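ATP-dependent protease (Xanthomonas campestris pv. campestris, PDB 7CAY) is a homologue of the N-terminal domain of Lon protease and probably takes part in recognising and binding protein substrates. Local coordinates at residues A[16-21]-A[170-175]; A[159-164]-A[186-191]; A[46-51]-A[85-90]. All coordinates share one frame; numbering follows the deposited sequence.

Contact 1. Residues A[16-21]-A[170-175]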
ATOM      1  N   VAL A  16      -0.215   5.995   3.364  1.00 51.26           N
ATOM      2  CA  VAL A  16       0.288   4.719   2.878  1.00 51.08           C
ATOM      3  C   VAL A  16      -0.886   3.835   2.466  1.00 51.59           C
ATOM      4  O   VAL A  16      -2.005   3.949   2.991  1.00 51.43           O
ATOM      5  CB  VAL A  16       1.165   4.021   3.936  1.00 52.56           C
ATOM      6  CG1 VAL A  16       2.007   5.045   4.686  1.00 52.61           C
ATOM      7  CG2 VAL A  16       0.322   3.197   4.895  1.00 53.46           C
ATOM      8  N   LEU A  17      -0.637   2.966   1.495  1.00 53.77           N
ATOM      9  CA  LEU A  17      -1.609   1.974   1.060  1.00 53.77           C
ATOM     10  C   LEU A  17      -1.216   0.626   1.649  1.00 55.85           C
ATOM     11  O   LEU A  17      -0.152   0.089   1.325  1.00 55.36           O
ATOM     12  CB  LEU A  17      -1.673   1.899  -0.465  1.00 51.85           C
ATOM     13  CG  LEU A  17      -2.652   0.856  -1.004  1.00 51.54           C
ATOM     14  CD1 LEU A  17      -4.061   1.124  -0.488  1.00 51.16           C
ATOM     15  CD2 LEU A  17      -2.629   0.839  -2.521  1.00 51.05           C
ATOM     16  N   LEU A  18      -2.058   0.096   2.518  1.00 55.94           N
ATOM     17  CA  LEU A  18      -1.758  -1.196   3.106  1.00 57.55           C
ATOM     18  C   LEU A  18      -2.122  -2.314   2.131  1.00 57.30           C
ATOM     19  O   LEU A  18      -3.012  -2.149   1.291  1.00 56.65           O
ATOM     20  CB  LEU A  18      -2.523  -1.375   4.412  1.00 58.94           C
ATOM     21  CG  LEU A  18      -2.350  -0.247   5.430  1.00 58.32           C
ATOM     22  CD1 LEU A  18      -3.200  -0.505   6.662  1.00 60.17           C
ATOM     23  CD2 LEU A  18      -0.889  -0.083   5.809  1.00 57.09           C
ATOM     24  N   PRO A  19      -1.431  -3.452   2.206  1.00 57.51           N
ATOM     25  CA  PRO A  19      -1.765  -4.570   1.316  1.00 59.55           C
ATOM     26  C   PRO A  19      -3.194  -5.047   1.535  1.00 61.95           C
ATOM     27  O   PRO A  19      -3.674  -5.141   2.667  1.00 62.89           O
ATOM     28  CB  PRO A  19      -0.744  -5.647   1.704  1.00 60.69           C
ATOM     29  CG  PRO A  19       0.401  -4.882   2.281  1.00 58.70           C
ATOM     30  CD  PRO A  19      -0.217  -3.718   2.995  1.00 57.10           C
ATOM     31  N   GLY A  20      -3.877  -5.339   0.430  1.00 61.31           N
ATOM     32  CA  GLY A  20      -5.248  -5.806   0.490  1.00 63.13           C
ATOM     33  C   GLY A  20      -6.261  -4.687   0.627  1.00 62.65           C
ATOM     34  O   GLY A  20      -7.420  -4.837   0.227  1.00 63.74           O
ATOM     35  N   ALA A  21      -5.836  -3.559   1.191  1.00 62.67           N
ATOM     36  CA  ALA A  21      -6.722  -2.418   1.347  1.00 62.35           C
ATOM     37  C   ALA A  21      -6.984  -1.756  -0.003  1.00 61.10           C
ATOM     38  O   ALA A  21      -6.243  -1.942  -0.973  1.00 57.93           O
ATOM     39  CB  ALA A  21      -6.129  -1.404   2.324  1.00 61.12           C
ATOM     40  N   GLY A 170       2.547   7.804  10.023  1.00 54.45           N
ATOM     41  CA  GLY A 170       3.854   7.286  10.386  1.00 54.08           C
ATOM     42  C   GLY A 170       3.778   5.877  10.940  1.00 53.34           C
ATOM     43  O   GLY A 170       4.575   5.011  10.568  1.00 53.46           O
ATOM     44  N   GLN A 171       2.816   5.627  11.832  1.00 54.69           N
ATOM     45  CA  GLN A 171       2.647   4.288  12.388  1.00 54.40           C
ATOM     46  C   GLN A 171       2.290   3.280  11.303  1.00 54.01           C
ATOM     47  O   GLN A 171       2.772   2.142  11.318  1.00 53.85           O
ATOM     48  CB  GLN A 171       1.577   4.307  13.480  1.00 55.29           C
ATOM     49  CG  GLN A 171       1.956   5.134  14.698  1.00 56.31           C
ATOM     50  CD  GLN A 171       0.809   5.295  15.673  1.00 57.83           C
ATOM     51  OE1 GLN A 171      -0.324   4.909  15.385  1.00 58.44           O
ATOM     52  NE2 GLN A 171       1.095   5.870  16.835  1.00 58.72           N
ATOM     53  N   ARG A 172       1.451   3.678  10.348  1.00 51.39           N
ATOM     54  CA  ARG A 172       1.116   2.776   9.253  1.00 52.45           C
ATOM     55  C   ARG A 172       2.311   2.546   8.337  1.00 49.84           C
ATOM     56  O   ARG A 172       2.442   1.467   7.749  1.00 48.99           O
ATOM     57  CB  ARG A 172      -0.076   3.329   8.470  1.00 54.07           C
ATOM     58  CG  ARG A 172      -1.230   3.739   9.362  1.00 57.80           C
ATOM     59  CD  ARG A 172      -2.555   3.762   8.624  1.00 61.02           C
ATOM     60  NE  ARG A 172      -3.650   4.079   9.536  1.00 65.85           N
ATOM     61  CZ  ARG A 172      -4.917   3.727   9.339  1.00 69.46           C
ATOM     62  NH1 ARG A 172      -5.257   3.032   8.262  1.00 70.30           N
ATOM     63  NH2 ARG A 172      -5.844   4.062  10.228  1.00 71.72           N
ATOM     64  N   LEU A 173       3.192   3.541   8.214  1.00 52.65           N
ATOM     65  CA  LEU A 173       4.409   3.365   7.428  1.00 52.22           C
ATOM     66  C   LEU A 173       5.371   2.402   8.111  1.00 54.00           C
ATOM     67  O   LEU A 173       6.041   1.605   7.443  1.00 53.82           O
ATOM     68  CB  LEU A 173       5.080   4.721   7.198  1.00 51.09           C
ATOM     69  CG  LEU A 173       6.433   4.727   6.483  1.00 50.00           C
ATOM     70  CD1 LEU A 173       6.295   4.261   5.042  1.00 49.10           C
ATOM     71  CD2 LEU A 173       7.053   6.110   6.546  1.00 49.20           C
ATOM     72  N   SER A 174       5.455   2.462   9.441  1.00 54.11           N
ATOM     73  CA  SER A 174       6.328   1.552  10.173  1.00 55.14           C
ATOM     74  C   SER A 174       5.852   0.110  10.043  1.00 55.68           C
ATOM     75  O   SER A 174       6.670  -0.810   9.930  1.00 57.88           O
ATOM     76  CB  SER A 174       6.405   1.967  11.640  1.00 56.76           C
ATOM     77  OG  SER A 174       7.226   1.081  12.381  1.00 59.79           O
ATOM     78  N   LEU A 175       4.535  -0.106  10.060  1.00 53.77           N
ATOM     79  CA  LEU A 175       4.001  -1.443   9.825  1.00 55.53           C
ATOM     80  C   LEU A 175       4.341  -1.930   8.423  1.00 57.76           C
ATOM     81  O   LEU A 175       4.693  -3.101   8.232  1.00 60.48           O
ATOM     82  CB  LEU A 175       2.486  -1.450  10.044  1.00 54.38           C
ATOM     83  CG  LEU A 175       2.019  -1.206  11.480  1.00 55.04           C
ATOM     84  CD1 LEU A 175       0.538  -0.877  11.532  1.00 55.25           C
ATOM     85  CD2 LEU A 175       2.329  -2.407  12.356  1.00 56.16           C
TER
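Val-16 and Leu-173 bring the backbones nearest each other, with a CA-CA separation of 6.3 Å, where the irregular loop 16-21 passes beside the helical segment 170-175. The loop joins strands 6-13 and 22-27 of the mixed sheet in the Lon substrate-binding domain, while the other segment belongs to helix 169-177; the contact therefore sets the helical C-terminal part of the domain against a loop that joins two strands of the sheet. Together the two segments bury 194 Å².

Val-16 divides its two methyl groups between successive helix residues. Its CG2 lies 3.6 Å from Arg-172 CB, and its CG1 is 4.0 Å from Leu-173 CB, the valine and leucine side chains meeting at about a right angle. A chi1 of -38° sets CG1 beside the valine's own backbone N and directs CG2 at the arginine. The Val-16 amide in turn is held by Glu-169, just ahead of the helical segment.

Leu-18 adds a looser layer: its CD2 stands 4.2 Å from Arg-172 O, and its CD1 approaches the guanidinium obliquely, 4.4 Å from Arg-172 NH1. These are van der Waals approaches. The arginine's polar work is done elsewhere, because its chain, extended from CG to NE, carries the head to two backbone carbonyls: NE bonds to Leu-167 O, in the connection after helix 154-164, and NH1 to Glu-163 O, near the end of that helix. Its aliphatic base thus packs while its charged end is held by these carbonyls. From Leu-18 to Ala-21 the loop forms a type II beta turn, closed by Ala-21 N donating to Leu-18 O at 3.2 Å.

Contact 2. Residues A[159-164]-A[186-191]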
ATOM      1  N   TRP A 159      -2.799  -6.525   8.679  1.00 66.37           N
ATOM      2  CA  TRP A 159      -3.128  -5.501   7.695  1.00 64.44           C
ATOM      3  C   TRP A 159      -4.528  -4.931   7.889  1.00 67.16           C
ATOM      4  O   TRP A 159      -4.786  -3.802   7.463  1.00 66.23           O
ATOM      5  CB  TRP A 159      -2.997  -6.059   6.274  1.00 63.75           C
ATOM      6  CG  TRP A 159      -1.590  -6.425   5.855  1.00 63.10           C
ATOM      7  CD1 TRP A 159      -1.196  -7.575   5.233  1.00 64.66           C
ATOM      8  CD2 TRP A 159      -0.403  -5.633   6.017  1.00 60.97           C
ATOM      9  NE1 TRP A 159       0.157  -7.552   5.004  1.00 63.91           N
ATOM     10  CE2 TRP A 159       0.669  -6.372   5.474  1.00 61.40           C
ATOM     11  CE3 TRP A 159      -0.141  -4.373   6.571  1.00 57.52           C
ATOM     12  CZ2 TRP A 159       1.977  -5.893   5.466  1.00 59.23           C
ATOM     13  CZ3 TRP A 159       1.157  -3.906   6.568  1.00 56.04           C
ATOM     14  CH2 TRP A 159       2.201  -4.662   6.018  1.00 56.86           C
ATOM     15  N   ARG A 160      -5.436  -5.678   8.519  1.00 64.24           N
ATOM     16  CA  ARG A 160      -6.811  -5.210   8.657  1.00 65.94           C
ATOM     17  C   ARG A 160      -6.971  -4.288   9.860  1.00 64.25           C
ATOM     18  O   ARG A 160      -7.603  -3.230   9.759  1.00 62.77           O
ATOM     19  CB  ARG A 160      -7.767  -6.401   8.760  1.00 70.31           C
ATOM     20  CG  ARG A 160      -7.872  -7.209   7.479  1.00 71.86           C
ATOM     21  CD  ARG A 160      -8.395  -6.369   6.324  1.00 71.47           C
ATOM     22  NE  ARG A 160      -7.594  -6.558   5.120  1.00 72.08           N
ATOM     23  CZ  ARG A 160      -6.658  -5.708   4.707  1.00 72.26           C
ATOM     24  NH1 ARG A 160      -5.973  -5.960   3.601  1.00 72.63           N
ATOM     25  NH2 ARG A 160      -6.413  -4.602   5.395  1.00 71.57           N
ATOM     26  N   LEU A 161      -6.421  -4.683  11.013  1.00 66.11           N
ATOM     27  CA  LEU A 161      -6.462  -3.813  12.185  1.00 66.48           C
ATOM     28  C   LEU A 161      -5.749  -2.496  11.915  1.00 65.67           C
ATOM     29  O   LEU A 161      -6.223  -1.427  12.322  1.00 66.09           O
ATOM     30  CB  LEU A 161      -5.842  -4.519  13.389  1.00 67.30           C
ATOM     31  CG  LEU A 161      -6.737  -5.475  14.174  1.00 69.01           C
ATOM     32  CD1 LEU A 161      -5.997  -5.990  15.395  1.00 70.57           C
ATOM     33  CD2 LEU A 161      -8.020  -4.773  14.576  1.00 69.44           C
ATOM     34  N   ALA A 162      -4.607  -2.556  11.224  1.00 66.96           N
ATOM     35  CA  ALA A 162      -3.882  -1.343  10.861  1.00 64.10           C
ATOM     36  C   ALA A 162      -4.747  -0.392  10.046  1.00 62.97           C
ATOM     37  O   ALA A 162      -4.627   0.830  10.184  1.00 63.43           O
ATOM     38  CB  ALA A 162      -2.618  -1.711  10.085  1.00 62.18           C
ATOM     39  N   GLU A 163      -5.626  -0.931   9.202  1.00 62.73           N
ATOM     40  CA  GLU A 163      -6.492  -0.093   8.383  1.00 62.51           C
ATOM     41  C   GLU A 163      -7.625   0.518   9.202  1.00 63.21           C
ATOM     42  O   GLU A 163      -7.926   1.708   9.055  1.00 62.37           O
ATOM     43  CB  GLU A 163      -7.050  -0.916   7.222  1.00 64.63           C
ATOM     44  CG  GLU A 163      -7.836  -0.118   6.199  1.00 66.21           C
ATOM     45  CD  GLU A 163      -8.389  -0.988   5.087  1.00 69.14           C
ATOM     46  OE1 GLU A 163      -8.011  -2.177   5.018  1.00 70.40           O
ATOM     47  OE2 GLU A 163      -9.206  -0.482   4.287  1.00 70.08           O
ATOM     48  N   LEU A 164      -8.249  -0.270  10.080  1.00 63.54           N
ATOM     49  CA  LEU A 164      -9.429   0.202  10.801  1.00 64.62           C
ATOM     50  C   LEU A 164      -9.064   1.091  11.984  1.00 65.17           C
ATOM     51  O   LEU A 164      -9.747   2.086  12.244  1.00 66.89           O
ATOM     52  CB  LEU A 164     -10.263  -0.988  11.272  1.00 65.97           C
ATOM     53  CG  LEU A 164     -11.485  -1.374  10.433  1.00 66.40           C
ATOM     54  CD1 LEU A 164     -11.147  -1.417   8.953  1.00 63.68           C
ATOM     55  CD2 LEU A 164     -12.033  -2.718  10.894  1.00 69.44           C
ATOM     56  N   GLU A 186       3.056  -7.235  17.021  1.00 67.80           N
ATOM     57  CA  GLU A 186       3.599  -6.898  18.333  1.00 69.73           C
ATOM     58  C   GLU A 186       3.681  -5.387  18.524  1.00 68.44           C
ATOM     59  O   GLU A 186       3.411  -4.879  19.618  1.00 68.07           O
ATOM     60  CB  GLU A 186       4.971  -7.547  18.518  1.00 72.07           C
ATOM     61  CG  GLU A 186       5.474  -7.551  19.956  1.00 74.93           C
ATOM     62  CD  GLU A 186       4.653  -8.455  20.864  1.00 78.53           C
ATOM     63  OE1 GLU A 186       4.716  -9.693  20.697  1.00 80.52           O
ATOM     64  OE2 GLU A 186       3.942  -7.922  21.742  1.00 79.12           O
ATOM     65  N   GLN A 187       4.048  -4.648  17.475  1.00 67.13           N
ATOM     66  CA  GLN A 187       4.049  -3.192  17.563  1.00 67.57           C
ATOM     67  C   GLN A 187       2.686  -2.595  17.249  1.00 65.97           C
ATOM     68  O   GLN A 187       2.372  -1.502  17.735  1.00 65.68           O
ATOM     69  CB  GLN A 187       5.110  -2.592  16.633  1.00 66.57           C
ATOM     70  CG  GLN A 187       4.752  -2.582  15.160  1.00 65.83           C
ATOM     71  CD  GLN A 187       5.706  -1.727  14.341  1.00 65.38           C
ATOM     72  OE1 GLN A 187       6.492  -0.950  14.891  1.00 65.81           O
ATOM     73  NE2 GLN A 187       5.643  -1.865  13.019  1.00 64.46           N
ATOM     74  N   LEU A 188       1.867  -3.288  16.454  1.00 66.06           N
ATOM     75  CA  LEU A 188       0.471  -2.891  16.311  1.00 67.46           C
ATOM     76  C   LEU A 188      -0.258  -2.988  17.643  1.00 73.59           C
ATOM     77  O   LEU A 188      -1.233  -2.264  17.877  1.00 74.94           O
ATOM     78  CB  LEU A 188      -0.214  -3.761  15.256  1.00 66.10           C
ATOM     79  CG  LEU A 188      -1.664  -3.453  14.881  1.00 65.74           C
ATOM     80  CD1 LEU A 188      -1.782  -2.054  14.298  1.00 63.37           C
ATOM     81  CD2 LEU A 188      -2.188  -4.492  13.902  1.00 66.55           C
ATOM     82  N   LEU A 189       0.210  -3.870  18.530  1.00 70.08           N
ATOM     83  CA  LEU A 189      -0.367  -3.980  19.864  1.00 75.16           C
ATOM     84  C   LEU A 189      -0.016  -2.776  20.728  1.00 78.77           C
ATOM     85  O   LEU A 189      -0.822  -2.363  21.570  1.00 79.41           O
ATOM     86  CB  LEU A 189       0.113  -5.275  20.523  1.00 76.29           C
ATOM     87  CG  LEU A 189      -0.298  -5.541  21.971  1.00 77.34           C
ATOM     88  CD1 LEU A 189      -1.810  -5.519  22.096  1.00 77.74           C
ATOM     89  CD2 LEU A 189       0.262  -6.868  22.452  1.00 79.25           C
ATOM     90  N   ALA A 190       1.173  -2.200  20.537  1.00 76.81           N
ATOM     91  CA  ALA A 190       1.562  -1.032  21.321  1.00 78.04           C
ATOM     92  C   ALA A 190       0.767   0.202  20.912  1.00 78.40           C
ATOM     93  O   ALA A 190       0.339   0.985  21.769  1.00 80.58           O
ATOM     94  CB  ALA A 190       3.062  -0.775  21.174  1.00 77.34           C
ATOM     95  N   TRP A 191       0.556   0.390  19.611  1.00 80.95           N
ATOM     96  CA  TRP A 191      -0.158   1.553  19.100  1.00 77.69           C
ATOM     97  C   TRP A 191      -1.665   1.457  19.285  1.00 84.15           C
ATOM     98  O   TRP A 191      -2.376   2.413  18.954  1.00 83.96           O
ATOM     99  CB  TRP A 191       0.166   1.748  17.620  1.00 69.01           C
ATOM    100  CG  TRP A 191       1.606   2.023  17.387  1.00 63.59           C
ATOM    101  CD1 TRP A 191       2.471   2.636  18.245  1.00 63.37           C
ATOM    102  CD2 TRP A 191       2.365   1.681  16.226  1.00 59.67           C
ATOM    103  NE1 TRP A 191       3.723   2.706  17.684  1.00 61.25           N
ATOM    104  CE2 TRP A 191       3.684   2.126  16.445  1.00 58.73           C
ATOM    105  CE3 TRP A 191       2.057   1.047  15.021  1.00 57.06           C
ATOM    106  CZ2 TRP A 191       4.693   1.956  15.504  1.00 56.56           C
ATOM    107  CZ3 TRP A 191       3.059   0.878  14.090  1.00 55.62           C
ATOM    108  CH2 TRP A 191       4.362   1.331  14.335  1.00 55.28           C
TER
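Leu-188 packs against Leu-161 and Ala-162 in a helix-helix contact within the C-terminal helical part of the Lon substrate-binding domain, joining helix 154-164 to helix 181-190. Each of its methyl groups finds a different partner. CD2 sits 3.7 Å from Leu-161 CB, while CD1 comes over the backbone of the next residue, 4.1 Å from Ala-162 CA, and lies 4.3 Å from Ala-162 CB. The small alanine is consistent with so near an approach of the leucine to the helix backbone, and with a CA-CA distance of 7.1 Å between Ala-162 and Leu-188. With CG anti to its backbone N (chi1 -176°), Leu-188 extends its branch toward both partners. All three residues are buried, and the contact is entirely apolar.

One shell further out, Leu-175 of helix 169-177 touches both Ala-162 and Leu-188, so a third helix lines the same contact, and Leu-161 also packs on Leu-132 of helix 126-134. Helix 154-164 is consequently held by neighbours on more than one flank. Arg-160, whose CB is directed away from Leu-188, forms a salt bridge along its own helix, NH2 to Glu-163 OE1 at 2.9 Å, and a cation-pi contact with Trp-156. At the end of segment 186-191, Trp-191 N bonds to Gln-187 O at 3.2 Å, and the same oxygen stands 3.4 Å above the Trp-191 ring plane, displaced toward its rim.

Contact 3. Residues A[46-51]-A[85-90]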
ATOM      1  N   PHE A  46       2.034  -0.189 -11.317  1.00 67.08           N
ATOM      2  CA  PHE A  46       2.772   0.858 -10.630  1.00 64.51           C
ATOM      3  C   PHE A  46       2.547   0.701  -9.130  1.00 64.32           C
ATOM      4  O   PHE A  46       1.826  -0.196  -8.679  1.00 64.84           O
ATOM      5  CB  PHE A  46       2.368   2.254 -11.127  1.00 62.79           C
ATOM      6  CG  PHE A  46       0.927   2.606 -10.880  1.00 61.89           C
ATOM      7  CD1 PHE A  46      -0.044   2.308 -11.820  1.00 63.02           C
ATOM      8  CD2 PHE A  46       0.549   3.259  -9.717  1.00 60.51           C
ATOM      9  CE1 PHE A  46      -1.369   2.642 -11.598  1.00 62.76           C
ATOM     10  CE2 PHE A  46      -0.773   3.593  -9.489  1.00 60.66           C
ATOM     11  CZ  PHE A  46      -1.734   3.282 -10.431  1.00 61.65           C
ATOM     12  N   GLY A  47       3.178   1.578  -8.349  1.00 62.11           N
ATOM     13  CA  GLY A  47       3.119   1.486  -6.910  1.00 61.95           C
ATOM     14  C   GLY A  47       2.717   2.804  -6.278  1.00 60.16           C
ATOM     15  O   GLY A  47       2.776   3.866  -6.897  1.00 58.13           O
ATOM     16  N   VAL A  48       2.305   2.712  -5.018  1.00 62.25           N
ATOM     17  CA  VAL A  48       1.894   3.865  -4.222  1.00 59.44           C
ATOM     18  C   VAL A  48       2.864   4.004  -3.060  1.00 58.91           C
ATOM     19  O   VAL A  48       3.045   3.061  -2.277  1.00 57.74           O
ATOM     20  CB  VAL A  48       0.449   3.724  -3.719  1.00 56.69           C
ATOM     21  CG1 VAL A  48       0.238   4.575  -2.482  1.00 55.15           C
ATOM     22  CG2 VAL A  48      -0.529   4.110  -4.815  1.00 55.89           C
ATOM     23  N   CYS A  49       3.490   5.173  -2.951  1.00 58.63           N
ATOM     24  CA  CYS A  49       4.405   5.480  -1.862  1.00 57.81           C
ATOM     25  C   CYS A  49       3.929   6.723  -1.125  1.00 57.81           C
ATOM     26  O   CYS A  49       3.526   7.709  -1.747  1.00 57.11           O
ATOM     27  CB  CYS A  49       5.829   5.706  -2.374  1.00 58.54           C
ATOM     28  SG  CYS A  49       6.768   4.197  -2.668  1.00 59.96           S
ATOM     29  N   LEU A  50       3.973   6.667   0.202  1.00 53.23           N
ATOM     30  CA  LEU A  50       3.763   7.862   1.003  1.00 54.47           C
ATOM     31  C   LEU A  50       4.931   8.826   0.806  1.00 58.12           C
ATOM     32  O   LEU A  50       6.097   8.434   0.925  1.00 59.73           O
ATOM     33  CB  LEU A  50       3.619   7.487   2.475  1.00 53.40           C
ATOM     34  CG  LEU A  50       3.644   8.648   3.469  1.00 53.17           C
ATOM     35  CD1 LEU A  50       2.324   9.401   3.455  1.00 53.87           C
ATOM     36  CD2 LEU A  50       3.981   8.161   4.870  1.00 54.35           C
ATOM     37  N   ILE A  51       4.619  10.087   0.492  1.00 58.41           N
ATOM     38  CA  ILE A  51       5.654  11.097   0.266  1.00 62.12           C
ATOM     39  C   ILE A  51       5.999  11.806   1.567  1.00 66.10           C
ATOM     40  O   ILE A  51       5.357  11.594   2.603  1.00 66.05           O
ATOM     41  CB  ILE A  51       5.243  12.125  -0.810  1.00 61.96           C
ATOM     42  CG1 ILE A  51       3.718  12.269  -0.912  1.00 61.62           C
ATOM     43  CG2 ILE A  51       5.859  11.768  -2.152  1.00 61.09           C
ATOM     44  CD1 ILE A  51       3.060  12.980   0.259  1.00 61.95           C
ATOM     45  N   LEU A  85      -9.746   5.726 -10.244  1.00 71.75           N
ATOM     46  CA  LEU A  85      -9.161   4.391 -10.204  1.00 69.44           C
ATOM     47  C   LEU A  85      -9.460   3.730  -8.866  1.00 68.86           C
ATOM     48  O   LEU A  85      -9.229   4.325  -7.809  1.00 68.49           O
ATOM     49  CB  LEU A  85      -7.647   4.444 -10.416  1.00 66.83           C
ATOM     50  CG  LEU A  85      -7.102   4.821 -11.792  1.00 65.73           C
ATOM     51  CD1 LEU A  85      -5.670   4.324 -11.938  1.00 64.43           C
ATOM     52  CD2 LEU A  85      -7.987   4.263 -12.887  1.00 66.81           C
ATOM     53  N   ARG A  86      -9.961   2.501  -8.917  1.00 69.47           N
ATOM     54  CA  ARG A  86     -10.093   1.665  -7.728  1.00 68.32           C
ATOM     55  C   ARG A  86      -8.805   0.865  -7.583  1.00 65.94           C
ATOM     56  O   ARG A  86      -8.556  -0.070  -8.351  1.00 66.51           O
ATOM     57  CB  ARG A  86     -11.309   0.749  -7.837  1.00 70.58           C
ATOM     58  N   LEU A  87      -7.977   1.244  -6.615  1.00 65.49           N
ATOM     59  CA  LEU A  87      -6.686   0.612  -6.388  1.00 63.81           C
ATOM     60  C   LEU A  87      -6.751  -0.275  -5.153  1.00 65.71           C
ATOM     61  O   LEU A  87      -7.341   0.107  -4.138  1.00 65.93           O
ATOM     62  CB  LEU A  87      -5.585   1.660  -6.206  1.00 60.43           C
ATOM     63  CG  LEU A  87      -5.459   2.719  -7.299  1.00 58.00           C
ATOM     64  CD1 LEU A  87      -4.340   3.698  -6.967  1.00 55.75           C
ATOM     65  CD2 LEU A  87      -5.223   2.056  -8.643  1.00 57.96           C
ATOM     66  N   ARG A  88      -6.145  -1.458  -5.245  1.00 61.74           N
ATOM     67  CA  ARG A  88      -6.018  -2.361  -4.110  1.00 62.58           C
ATOM     68  C   ARG A  88      -4.555  -2.731  -3.920  1.00 60.52           C
ATOM     69  O   ARG A  88      -3.829  -2.960  -4.893  1.00 60.63           O
ATOM     70  CB  ARG A  88      -6.858  -3.631  -4.294  1.00 65.57           C
ATOM     71  CG  ARG A  88      -6.952  -4.491  -3.041  1.00 67.25           C
ATOM     72  CD  ARG A  88      -7.697  -5.783  -3.311  1.00 70.27           C
ATOM     73  NE  ARG A  88      -9.057  -5.545  -3.782  1.00 72.57           N
ATOM     74  CZ  ARG A  88     -10.121  -5.467  -2.990  1.00 74.79           C
ATOM     75  NH1 ARG A  88      -9.985  -5.606  -1.677  1.00 75.51           N
ATOM     76  NH2 ARG A  88     -11.323  -5.251  -3.508  1.00 76.22           N
ATOM     77  N   GLY A  89      -4.130  -2.788  -2.659  1.00 58.55           N
ATOM     78  CA  GLY A  89      -2.734  -3.067  -2.351  1.00 58.38           C
ATOM     79  C   GLY A  89      -2.387  -4.536  -2.531  1.00 61.36           C
ATOM     80  O   GLY A  89      -3.026  -5.417  -1.943  1.00 62.64           O
ATOM     81  N   THR A  90      -1.354  -4.802  -3.342  1.00 62.91           N
ATOM     82  CA  THR A  90      -0.891  -6.156  -3.595  1.00 62.91           C
ATOM     83  C   THR A  90       0.454  -6.319  -2.899  1.00 61.98           C
ATOM     84  O   THR A  90       0.495  -6.407  -1.659  1.00 62.52           O
ATOM     85  CB  THR A  90      -0.834  -6.437  -5.102  1.00 62.07           C
ATOM     86  OG1 THR A  90       0.080  -5.524  -5.724  1.00 60.79           O
ATOM     87  CG2 THR A  90      -2.209  -6.264  -5.726  1.00 61.41           C
TER
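Phe-46 and Leu-87 account for most of the surface buried here, and they meet with Phe-46 CZ 4.1 Å from Leu-87 CD2, their side chains crossing at about a right angle. The methyl group approaches the ring obliquely. Phe-46 reaches it through a chi1 of 62°, which sets CG between its backbone N and carbonyl carbon and swings the ring toward segment 85-90. Leu-85 meets the same corner of the ring differently: its CD1 lies at the edge, near the ring plane, 4.3 Å from CZ. The other branch of Leu-87 turns to strand 47-51, where CD1 is 4.4 Å from Val-48 CG2.

The two segments are not paired as strands. Val-48 and Gly-89, the closest pair by CA, are 8.5 Å apart, and strand 66-74 pairs with both, sending Ile-72 against Phe-46 and Leu-87. A stack with Phe-11 gives the Phe-46 ring a further neighbour. All four residues in the contact are buried and meet through carbon atoms alone, which implies that cohesion in this buried part of the domain comes from dispersion and the exclusion of water, with shape rather than directional bonding setting the fit.

The three contacts run from side chains buried against the sheet to the C-terminal helices, with contact 1 as the bridge. Its centre is about 10 Å from that of contact 2 and about 11 Å from that of contact 3, whereas contacts 2 and 3 are about 20 Å apart between centres and about 6 Å between nearest atoms. Loop 16-21 touches both neighbours: Pro-19 O probably accepts a hydrogen bond from Arg-160 NH1 (2.6 Å) in contact 2, and Ala-21 O probably accepts one from Gly-89 N (2.8 Å) in contact 3. In sequence, contact 3 is nested inside the loop closed by contact 1, while the segments of contacts 1 and 2 alternate.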